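Local atomic coordinates of acidocalcisomal pyrophosphatase (Trypanosoma brucei brucei, PDB entry 5C5V), a protein that probably hydrolyses inorganic pyrophosphate to phosphate with the help of magnesium, and is captured here with magnesium ions and the substrate analogue imidodiphosphate. Residues N153-I158 and F166-G171; N175-D180 and F233-V238; E103-S108 and T162-E167. All blocks are in the same frame, centred on the assembly; numbering follows the deposited sequence.

Interaction 1: N153-I158 and F166-G171. With MG (magnesium ion), chain F.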
loop_
_atom_site.group_PDB
_atom_site.type_symbol
_atom_site.label_atom_id
_atom_site.label_comp_id
_atom_site.label_asym_id
_atom_site.label_seq_id
_atom_site.Cartn_x
_atom_site.Cartn_y
_atom_site.Cartn_z
ATOM N N ASN A 153 22.159 -4.914 1.368
ATOM C CA ASN A 153 22.043 -4.778 2.807
ATOM C C ASN A 153 22.394 -3.366 3.246
ATOM O O ASN A 153 23.416 -2.807 2.841
ATOM C CB ASN A 153 22.913 -5.796 3.528
ATOM C CG ASN A 153 22.188 -7.099 3.753
ATOM O OD1 ASN A 153 20.990 -7.102 4.026
ATOM N ND2 ASN A 153 22.896 -8.212 3.613
ATOM N N PHE A 154 21.516 -2.801 4.066
ATOM C CA PHE A 154 21.663 -1.454 4.585
ATOM C C PHE A 154 21.843 -1.552 6.083
ATOM O O PHE A 154 21.032 -2.171 6.775
ATOM C CB PHE A 154 20.432 -0.600 4.213
ATOM C CG PHE A 154 20.291 0.700 4.994
ATOM C CD1 PHE A 154 21.021 1.825 4.645
ATOM C CD2 PHE A 154 19.388 0.807 6.041
ATOM C CE1 PHE A 154 20.861 3.045 5.347
ATOM C CE2 PHE A 154 19.221 2.021 6.744
ATOM C CZ PHE A 154 19.962 3.134 6.400
ATOM N N ILE A 155 22.921 -0.972 6.583
ATOM C CA ILE A 155 23.122 -0.913 8.020
ATOM C C ILE A 155 22.648 0.426 8.541
ATOM O O ILE A 155 23.222 1.463 8.202
ATOM C CB ILE A 155 24.593 -1.112 8.400
ATOM C CG1 ILE A 155 25.102 -2.440 7.832
ATOM C CG2 ILE A 155 24.764 -1.040 9.918
ATOM C CD1 ILE A 155 26.608 -2.542 7.790
ATOM N N CYS A 156 21.594 0.415 9.348
ATOM C CA CYS A 156 21.099 1.655 9.923
ATOM C C CYS A 156 21.943 2.085 11.120
ATOM O O CYS A 156 22.014 1.388 12.128
ATOM C CB CYS A 156 19.637 1.522 10.346
ATOM S SG CYS A 156 18.962 3.042 11.081
ATOM N N GLU A 157 22.573 3.243 10.991
ATOM C CA GLU A 157 23.326 3.874 12.072
ATOM C C GLU A 157 22.443 4.888 12.810
ATOM O O GLU A 157 22.485 4.996 14.039
ATOM C CB GLU A 157 24.572 4.561 11.508
ATOM C CG GLU A 157 25.531 3.586 10.827
ATOM C CD GLU A 157 26.610 4.251 9.974
ATOM O OE1 GLU A 157 26.330 5.287 9.318
ATOM O OE2 GLU A 157 27.745 3.710 9.946
ATOM N N ILE A 158 21.647 5.639 12.051
ATOM C CA ILE A 158 20.821 6.697 12.625
ATOM C C ILE A 158 19.353 6.592 12.229
ATOM O O ILE A 158 18.965 6.942 11.110
ATOM C CB ILE A 158 21.358 8.068 12.225
ATOM C CG1 ILE A 158 22.811 8.191 12.688
ATOM C CG2 ILE A 158 20.484 9.193 12.809
ATOM C CD1 ILE A 158 23.449 9.484 12.279
ATOM N N PHE A 166 25.401 8.054 15.448
ATOM C CA PHE A 166 26.103 6.792 15.495
ATOM C C PHE A 166 26.776 6.537 14.147
ATOM O O PHE A 166 26.324 7.049 13.124
ATOM C CB PHE A 166 25.152 5.665 15.852
ATOM C CG PHE A 166 24.557 5.795 17.220
ATOM C CD1 PHE A 166 23.215 6.107 17.384
ATOM C CD2 PHE A 166 25.341 5.624 18.343
ATOM C CE1 PHE A 166 22.670 6.225 18.644
ATOM C CE2 PHE A 166 24.803 5.733 19.607
ATOM C CZ PHE A 166 23.465 6.045 19.764
ATOM N N GLU A 167 27.865 5.771 14.183
ATOM C CA GLU A 167 28.723 5.479 13.042
ATOM C C GLU A 167 29.377 4.116 13.255
ATOM O O GLU A 167 29.718 3.754 14.380
ATOM C CB GLU A 167 29.839 6.519 12.888
ATOM C CG GLU A 167 29.465 7.816 12.204
ATOM C CD GLU A 167 30.670 8.748 12.008
ATOM O OE1 GLU A 167 31.809 8.350 12.368
ATOM O OE2 GLU A 167 30.472 9.885 11.496
ATOM N N ILE A 168 29.574 3.373 12.178
ATOM C CA ILE A 168 30.463 2.229 12.221
ATOM C C ILE A 168 31.860 2.733 12.573
ATOM O O ILE A 168 32.352 3.656 11.929
ATOM C CB ILE A 168 30.495 1.487 10.880
ATOM C CG1 ILE A 168 29.114 0.887 10.581
ATOM C CG2 ILE A 168 31.581 0.444 10.893
ATOM C CD1 ILE A 168 29.031 0.171 9.251
ATOM N N ALA A 169 32.460 2.188 13.629
ATOM C CA ALA A 169 33.796 2.616 14.035
ATOM C C ALA A 169 34.851 1.941 13.149
ATOM O O ALA A 169 35.303 0.817 13.418
ATOM C CB ALA A 169 34.045 2.311 15.502
ATOM N N THR A 170 35.246 2.641 12.094
ATOM C CA THR A 170 36.163 2.090 11.109
ATOM C C THR A 170 37.545 1.871 11.704
ATOM O O THR A 170 38.370 1.154 11.147
ATOM C CB THR A 170 36.264 3.018 9.889
ATOM O OG1 THR A 170 36.656 4.328 10.327
ATOM C CG2 THR A 170 34.907 3.127 9.207
ATOM N N GLY A 171 37.793 2.488 12.850
ATOM C CA GLY A 171 39.113 2.440 13.449
ATOM C C GLY A 171 39.289 1.344 14.477
ATOM O O GLY A 171 40.389 1.120 14.949
HETATM MG MG MG F . 31.492 11.147 9.981
HETATM O O HOH W 1 26.222 7.764 10.723
HETATM O O HOH W 2 33.061 9.587 10.169
HETATM O O HOH W 3 32.900 12.264 8.873
HETATM O O HOH W 4 32.577 12.235 11.329
#
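Glu157 reaches across from segment 153-158 to the backbone of Phe166, Glu167 and Ile168, a worked example of a carboxylate bonding to the backbone N-H of a strand. Its CB lies 3.4 Å from Phe166 O. CG stands anti to the carbonyl carbon (chi1 -61°), and the extended chain beyond it carries CD close to Ile168 N and Glu167 CA. At the tip the two oxygens divide the work. OE2 accepts Ile168 N at 2.9 Å in a fairly straight bond (161°), the donor lying 45° out of the carboxylate plane. The same oxygen rests 3.2 Å from Ile168 CG1, whose side chain crosses the glutamate at about a right angle. OE1 accepts a hydrogen bond from a water at 2.8 Å; that water is also near Phe166 O, but so close that the second leg is doubtful. On the backbone side, Glu157 O sits 3.3 Å from Phe166 CB, at the edge of the ring. Beyond the carboxylate's bond, Ile155 CD1 meets Ile168 CD1 at 3.9 Å, these two side chains also crossing nearly at right angles, while Ile158 lays CG1 and CD1 along the Phe166 backbone. Glu167 turns the other way and gives OE2 to a magnesium ion at 2.2 Å, with Lys165 as its charged partner. Glu157 and Ile158 form a classic beta bulge opposite Tyr198 of strand 197-200. The contact thus bridges two sheets: strand 152-156 lies between strands 197-200 and 238-251, and strand 166-168 edges the small antiparallel sheet beside strand 177-182.

Interaction 2: N175-D180 and F233-V238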
loop_
_atom_site.group_PDB
_atom_site.type_symbol
_atom_site.label_atom_id
_atom_site.label_comp_id
_atom_site.label_asym_id
_atom_site.label_seq_id
_atom_site.Cartn_x
_atom_site.Cartn_y
_atom_site.Cartn_z
ATOM N N ASN A 175 34.851 -3.366 14.095
ATOM C CA ASN A 175 34.113 -2.196 13.635
ATOM C C ASN A 175 32.719 -2.067 14.242
ATOM O O ASN A 175 31.727 -1.955 13.531
ATOM C CB ASN A 175 34.014 -2.215 12.112
ATOM C CG ASN A 175 35.341 -2.495 11.457
ATOM O OD1 ASN A 175 35.519 -3.529 10.830
ATOM N ND2 ASN A 175 36.287 -1.586 11.616
ATOM N N PRO A 176 32.645 -2.105 15.573
ATOM C CA PRO A 176 31.351 -1.924 16.215
ATOM C C PRO A 176 30.773 -0.548 15.906
ATOM O O PRO A 176 31.502 0.356 15.492
ATOM C CB PRO A 176 31.681 -2.063 17.700
ATOM C CG PRO A 176 33.125 -1.663 17.800
ATOM C CD PRO A 176 33.738 -2.218 16.554
ATOM N N ILE A 177 29.471 -0.391 16.091
ATOM C CA ILE A 177 28.887 0.933 15.974
ATOM C C ILE A 177 29.103 1.709 17.262
ATOM O O ILE A 177 28.927 1.194 18.365
ATOM C CB ILE A 177 27.414 0.863 15.639
ATOM C CG1 ILE A 177 27.261 0.533 14.154
ATOM C CG2 ILE A 177 26.751 2.190 15.947
ATOM C CD1 ILE A 177 25.839 0.199 13.745
ATOM N N LYS A 178 29.526 2.951 17.104
ATOM C CA LYS A 178 29.688 3.849 18.233
ATOM C C LYS A 178 29.092 5.218 17.917
ATOM O O LYS A 178 28.704 5.501 16.772
ATOM C CB LYS A 178 31.161 3.990 18.601
ATOM C CG LYS A 178 31.956 4.818 17.619
ATOM C CD LYS A 178 33.413 4.905 18.056
ATOM C CE LYS A 178 34.173 5.978 17.296
ATOM N NZ LYS A 178 35.249 6.582 18.141
ATOM N N GLN A 179 28.999 6.061 18.937
ATOM C CA GLN A 179 28.604 7.431 18.692
ATOM C C GLN A 179 29.845 8.243 18.336
ATOM O O GLN A 179 30.863 8.197 19.033
ATOM C CB GLN A 179 27.878 8.027 19.900
ATOM C CG GLN A 179 27.157 9.324 19.574
ATOM C CD GLN A 179 26.162 9.743 20.638
ATOM O OE1 GLN A 179 25.928 9.029 21.612
ATOM N NE2 GLN A 179 25.578 10.920 20.458
ATOM N N ASP A 180 29.765 8.964 17.226
ATOM C CA ASP A 180 30.824 9.870 16.827
ATOM C C ASP A 180 31.071 10.908 17.929
ATOM O O ASP A 180 30.164 11.245 18.695
ATOM C CB ASP A 180 30.454 10.542 15.503
ATOM C CG ASP A 180 31.615 11.261 14.870
ATOM O OD1 ASP A 180 32.778 11.011 15.268
ATOM O OD2 ASP A 180 31.364 12.081 13.960
ATOM N N PHE A 233 13.803 2.439 11.767
ATOM C CA PHE A 233 14.622 1.276 12.115
ATOM C C PHE A 233 15.275 1.461 13.479
ATOM O O PHE A 233 15.306 2.577 14.017
ATOM C CB PHE A 233 15.702 1.036 11.066
ATOM C CG PHE A 233 15.169 0.664 9.708
ATOM C CD1 PHE A 233 13.954 0.013 9.571
ATOM C CD2 PHE A 233 15.896 0.936 8.570
ATOM C CE1 PHE A 233 13.467 -0.340 8.314
ATOM C CE2 PHE A 233 15.418 0.583 7.323
ATOM C CZ PHE A 233 14.202 -0.052 7.201
ATOM N N LYS A 234 15.760 0.363 14.050
ATOM C CA LYS A 234 16.584 0.408 15.251
ATOM C C LYS A 234 18.038 0.738 14.904
ATOM O O LYS A 234 18.490 0.491 13.784
ATOM C CB LYS A 234 16.522 -0.932 15.994
ATOM C CG LYS A 234 15.403 -1.057 17.001
ATOM C CD LYS A 234 14.059 -0.690 16.406
ATOM C CE LYS A 234 12.940 -0.760 17.472
ATOM N NZ LYS A 234 11.613 -0.199 17.003
ATOM N N VAL A 235 18.777 1.286 15.859
ATOM C CA VAL A 235 20.209 1.499 15.666
ATOM C C VAL A 235 20.908 0.169 15.427
ATOM O O VAL A 235 20.744 -0.773 16.205
ATOM C CB VAL A 235 20.863 2.201 16.860
ATOM C CG1 VAL A 235 22.393 2.196 16.701
ATOM C CG2 VAL A 235 20.335 3.623 16.988
ATOM N N GLY A 236 21.659 0.087 14.331
ATOM C CA GLY A 236 22.381 -1.128 14.009
ATOM C C GLY A 236 21.568 -2.156 13.238
ATOM O O GLY A 236 22.110 -3.177 12.800
ATOM N N GLN A 237 20.264 -1.912 13.097
ATOM C CA GLN A 237 19.395 -2.819 12.352
ATOM C C GLN A 237 19.828 -2.919 10.882
ATOM O O GLN A 237 20.181 -1.920 10.261
ATOM C CB GLN A 237 17.929 -2.364 12.448
ATOM C CG GLN A 237 16.983 -3.179 11.578
ATOM C CD GLN A 237 15.515 -2.864 11.826
ATOM O OE1 GLN A 237 15.165 -2.063 12.704
ATOM N NE2 GLN A 237 14.642 -3.515 11.065
ATOM N N VAL A 238 19.821 -4.133 10.343
ATOM C CA VAL A 238 20.229 -4.367 8.963
ATOM C C VAL A 238 19.043 -4.876 8.168
ATOM O O VAL A 238 18.373 -5.810 8.588
ATOM C CB VAL A 238 21.388 -5.408 8.875
ATOM C CG1 VAL A 238 21.841 -5.583 7.432
ATOM C CG2 VAL A 238 22.559 -5.001 9.778
#
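A bond of 2.8 Å from Lys234 N to Gln237 OE1 braces the turn whose crest, Val235 and Gly236, packs against Ile177. It is nearly straight at 173°, and the donor is tilted only 20° from the plane of the amide carbonyl. A backbone bond from Gln237 N to Lys234 O, 3.1 Å long, closes the same type II beta turn, so the side chain of its last residue adds a second bond to the backbone one. Held this way, the turn offers Ile177 a small apolar surface. The two branches of the isoleucine do different things. CG1 lies beside the backbone N (chi1 -77°), and CD1 rests on Gly236 CA at 3.7 Å, a glycine at the positive phi of the third turn position. CG2, anti to that nitrogen, brushes Val235 CG1 more loosely at 4.4 Å. No hydrogen bond crosses here; the fit is one of shape. Around it, Gly236 O is bonded to Tyr113 OH, and Ile177 also touches Tyr113 and Val111 of strand 110-117 and Phe166 of strand 166-168. The turn leads into strand 238-251, so the contact sets the entrance of that strand against strand 177-182, the central strand of the three-stranded antiparallel sheet.

Interaction 3: E103-S108 and T162-E167. With MG (magnesium ion), chain F; 2PN (imidodiphosphoric acid), chain C.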
loop_
_atom_site.group_PDB
_atom_site.type_symbol
_atom_site.label_atom_id
_atom_site.label_comp_id
_atom_site.label_asym_id
_atom_site.label_seq_id
_atom_site.Cartn_x
_atom_site.Cartn_y
_atom_site.Cartn_z
ATOM N N GLU A 103 27.108 2.531 28.183
ATOM C CA GLU A 103 25.767 3.095 28.347
ATOM C C GLU A 103 25.430 4.073 27.215
ATOM O O GLU A 103 26.242 4.929 26.860
ATOM C CB GLU A 103 25.652 3.801 29.701
ATOM C CG GLU A 103 24.516 4.796 29.789
ATOM C CD GLU A 103 24.568 5.651 31.055
ATOM O OE1 GLU A 103 25.470 5.422 31.899
ATOM O OE2 GLU A 103 23.690 6.541 31.216
ATOM N N MET A 104 24.238 3.941 26.649
ATOM C CA MET A 104 23.886 4.700 25.453
ATOM C C MET A 104 24.014 6.202 25.662
ATOM O O MET A 104 23.668 6.718 26.720
ATOM C CB MET A 104 22.467 4.368 24.999
ATOM C CG MET A 104 22.174 4.813 23.573
ATOM S SD MET A 104 20.586 4.180 23.000
ATOM C CE MET A 104 20.517 4.823 21.328
ATOM N N TYR A 105 24.520 6.881 24.636
ATOM C CA TYR A 105 24.729 8.335 24.632
ATOM C C TYR A 105 25.958 8.770 25.426
ATOM O O TYR A 105 26.205 9.966 25.571
ATOM C CB TYR A 105 23.495 9.065 25.164
ATOM C CG TYR A 105 22.236 8.732 24.408
ATOM C CD1 TYR A 105 22.193 8.818 23.022
ATOM C CD2 TYR A 105 21.093 8.315 25.079
ATOM C CE1 TYR A 105 21.038 8.512 22.322
ATOM C CE2 TYR A 105 19.930 8.007 24.389
ATOM C CZ TYR A 105 19.913 8.107 23.015
ATOM O OH TYR A 105 18.764 7.795 22.338
ATOM N N THR A 106 26.724 7.807 25.923
ATOM C CA THR A 106 28.027 8.099 26.505
ATOM C C THR A 106 29.074 7.512 25.580
ATOM O O THR A 106 28.744 6.723 24.700
ATOM C CB THR A 106 28.196 7.524 27.920
ATOM O OG1 THR A 106 28.394 6.104 27.846
ATOM C CG2 THR A 106 26.969 7.826 28.754
ATOM N N PRO A 107 30.339 7.900 25.765
ATOM C CA PRO A 107 31.397 7.457 24.850
ATOM C C PRO A 107 31.682 5.961 24.903
ATOM O O PRO A 107 32.377 5.450 24.016
ATOM C CB PRO A 107 32.621 8.246 25.329
ATOM C CG PRO A 107 32.065 9.407 26.093
ATOM C CD PRO A 107 30.824 8.884 26.746
ATOM N N SER A 108 31.172 5.268 25.915
ATOM C CA SER A 108 31.502 3.856 26.095
ATOM C C SER A 108 30.581 2.952 25.285
ATOM O O SER A 108 30.893 1.787 25.039
ATOM C CB SER A 108 31.442 3.469 27.575
ATOM O OG SER A 108 30.117 3.567 28.070
ATOM N N THR A 162 15.707 10.765 14.654
ATOM C CA THR A 162 16.644 10.879 15.765
ATOM C C THR A 162 17.844 11.717 15.345
ATOM O O THR A 162 17.978 12.065 14.171
ATOM C CB THR A 162 17.102 9.486 16.265
ATOM O OG1 THR A 162 17.949 8.857 15.291
ATOM C CG2 THR A 162 15.882 8.609 16.540
ATOM N N ARG A 163 18.714 12.043 16.297
ATOM C CA ARG A 163 19.866 12.875 15.973
ATOM C C ARG A 163 21.189 12.492 16.665
ATOM O O ARG A 163 22.190 13.194 16.499
ATOM C CB ARG A 163 19.540 14.328 16.291
ATOM C CG ARG A 163 19.332 14.616 17.761
ATOM C CD ARG A 163 19.016 16.101 17.955
ATOM N NE ARG A 163 17.717 16.461 17.394
ATOM C CZ ARG A 163 17.316 17.712 17.184
ATOM N NH1 ARG A 163 18.121 18.722 17.487
ATOM N NH2 ARG A 163 16.113 17.962 16.669
ATOM N N ALA A 164 21.208 11.390 17.413
ATOM C CA ALA A 164 22.481 10.848 17.920
ATOM C C ALA A 164 23.251 10.294 16.732
ATOM O O ALA A 164 22.740 9.443 16.013
ATOM C CB ALA A 164 22.258 9.774 18.970
ATOM N N LYS A 165 24.451 10.817 16.495
ATOM C CA LYS A 165 25.200 10.468 15.296
ATOM C C LYS A 165 26.055 9.208 15.492
ATOM O O LYS A 165 27.266 9.281 15.685
ATOM C CB LYS A 165 26.071 11.644 14.859
ATOM C CG LYS A 165 26.141 11.852 13.351
ATOM C CD LYS A 165 26.975 10.800 12.651
ATOM C CE LYS A 165 27.057 11.043 11.146
ATOM N NZ LYS A 165 27.843 9.976 10.430
ATOM N N PHE A 166 25.401 8.054 15.448
ATOM C CA PHE A 166 26.103 6.792 15.495
ATOM C C PHE A 166 26.776 6.537 14.147
ATOM O O PHE A 166 26.324 7.049 13.124
ATOM C CB PHE A 166 25.152 5.665 15.852
ATOM C CG PHE A 166 24.557 5.795 17.220
ATOM C CD1 PHE A 166 23.215 6.107 17.384
ATOM C CD2 PHE A 166 25.341 5.624 18.343
ATOM C CE1 PHE A 166 22.670 6.225 18.644
ATOM C CE2 PHE A 166 24.803 5.733 19.607
ATOM C CZ PHE A 166 23.465 6.045 19.764
ATOM N N GLU A 167 27.865 5.771 14.183
ATOM C CA GLU A 167 28.723 5.479 13.042
ATOM C C GLU A 167 29.377 4.116 13.255
ATOM O O GLU A 167 29.718 3.754 14.380
ATOM C CB GLU A 167 29.839 6.519 12.888
ATOM C CG GLU A 167 29.465 7.816 12.204
ATOM C CD GLU A 167 30.670 8.748 12.008
ATOM O OE1 GLU A 167 31.809 8.350 12.368
ATOM O OE2 GLU A 167 30.472 9.885 11.496
HETATM MG MG MG F . 31.492 11.147 9.981
HETATM P P1 2PN C . 29.301 13.209 8.557
HETATM O O1 2PN C . 30.274 12.893 9.722
HETATM O O2 2PN C . 30.131 13.772 7.370
HETATM O O3 2PN C . 28.203 14.186 9.062
HETATM N N1 2PN C . 28.526 11.837 8.124
HETATM P P2 2PN C . 29.228 10.572 7.353
HETATM O O4 2PN C . 30.503 10.086 8.132
HETATM O O5 2PN C . 29.650 11.067 5.984
HETATM O O6 2PN C . 28.275 9.466 7.237
HETATM O O HOH W 2 33.061 9.587 10.169
HETATM O O HOH W 3 32.900 12.264 8.873
HETATM O O HOH W 4 32.577 12.235 11.329
#
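Met104 and Tyr105 are the two middle residues of a type II beta turn; Met104 reaches Phe166, and Tyr105 reaches Ala164 and Phe166. The turn, from Glu103 to Thr106, belongs to the loop joining strands 94-101 and 110-117. Its partner is an inverse gamma turn centred on Lys165, which puts Ala164 and Phe166 on the side facing the loop. The CZ corner of Phe166 is the bump, met by both Met104 CE and Tyr105 CE1. Met104, with CG anti to its own nitrogen (chi1 -164°) and an extended chain, crosses Phe166 at about a right angle and sets CE 3.6 Å from Phe166 CZ. On the way its CG passes over the centre of the Tyr105 ring, covering one face. The Ala164 methyl abuts that ring's edge: CB lies in the ring plane, 3.8 Å from Tyr105 CE1, while the same CE1 stands 4.3 Å from Phe166 CZ. Glu103 O helps to hold the turn, gripped by Thr106 N at 3.1 Å and Thr106 OG1 at 2.6 Å, the hydroxyl on a lone pair in the carbonyl plane. Lys165 and Glu167 make polar contacts instead. Imidodiphosphate O1 and O4 and three waters join Glu167 OE2 round the magnesium ion. Lys165 NZ makes a salt bridge to the anti lone pair of Glu167 OE2 at 2.8 Å. Lys165 NZ also lies 3.0 Å from N1 of imidodiphosphate.

Overall arrangement
All three contacts involve the three-stranded sheet that contains strands 166-168 and 177-182, and their chemistry is not set by depth alone. Interactions 1 and 2 are buried, with centres about 5 Å apart, and a probable backbone bond from Gly236 to Cys156 joins them. Yet one relies on a polar side chain bonded to main chain, the other on apolar fit alone. Interaction 3 is the most peripheral, partly buried and apolar across the gap. It shares Phe166 and Glu167 with interaction 1, so one short strand serves both the fold's interior and an outlying loop. Interactions 1 and 3 also reach a common magnesium ion, whereas interaction 2 stays away from it.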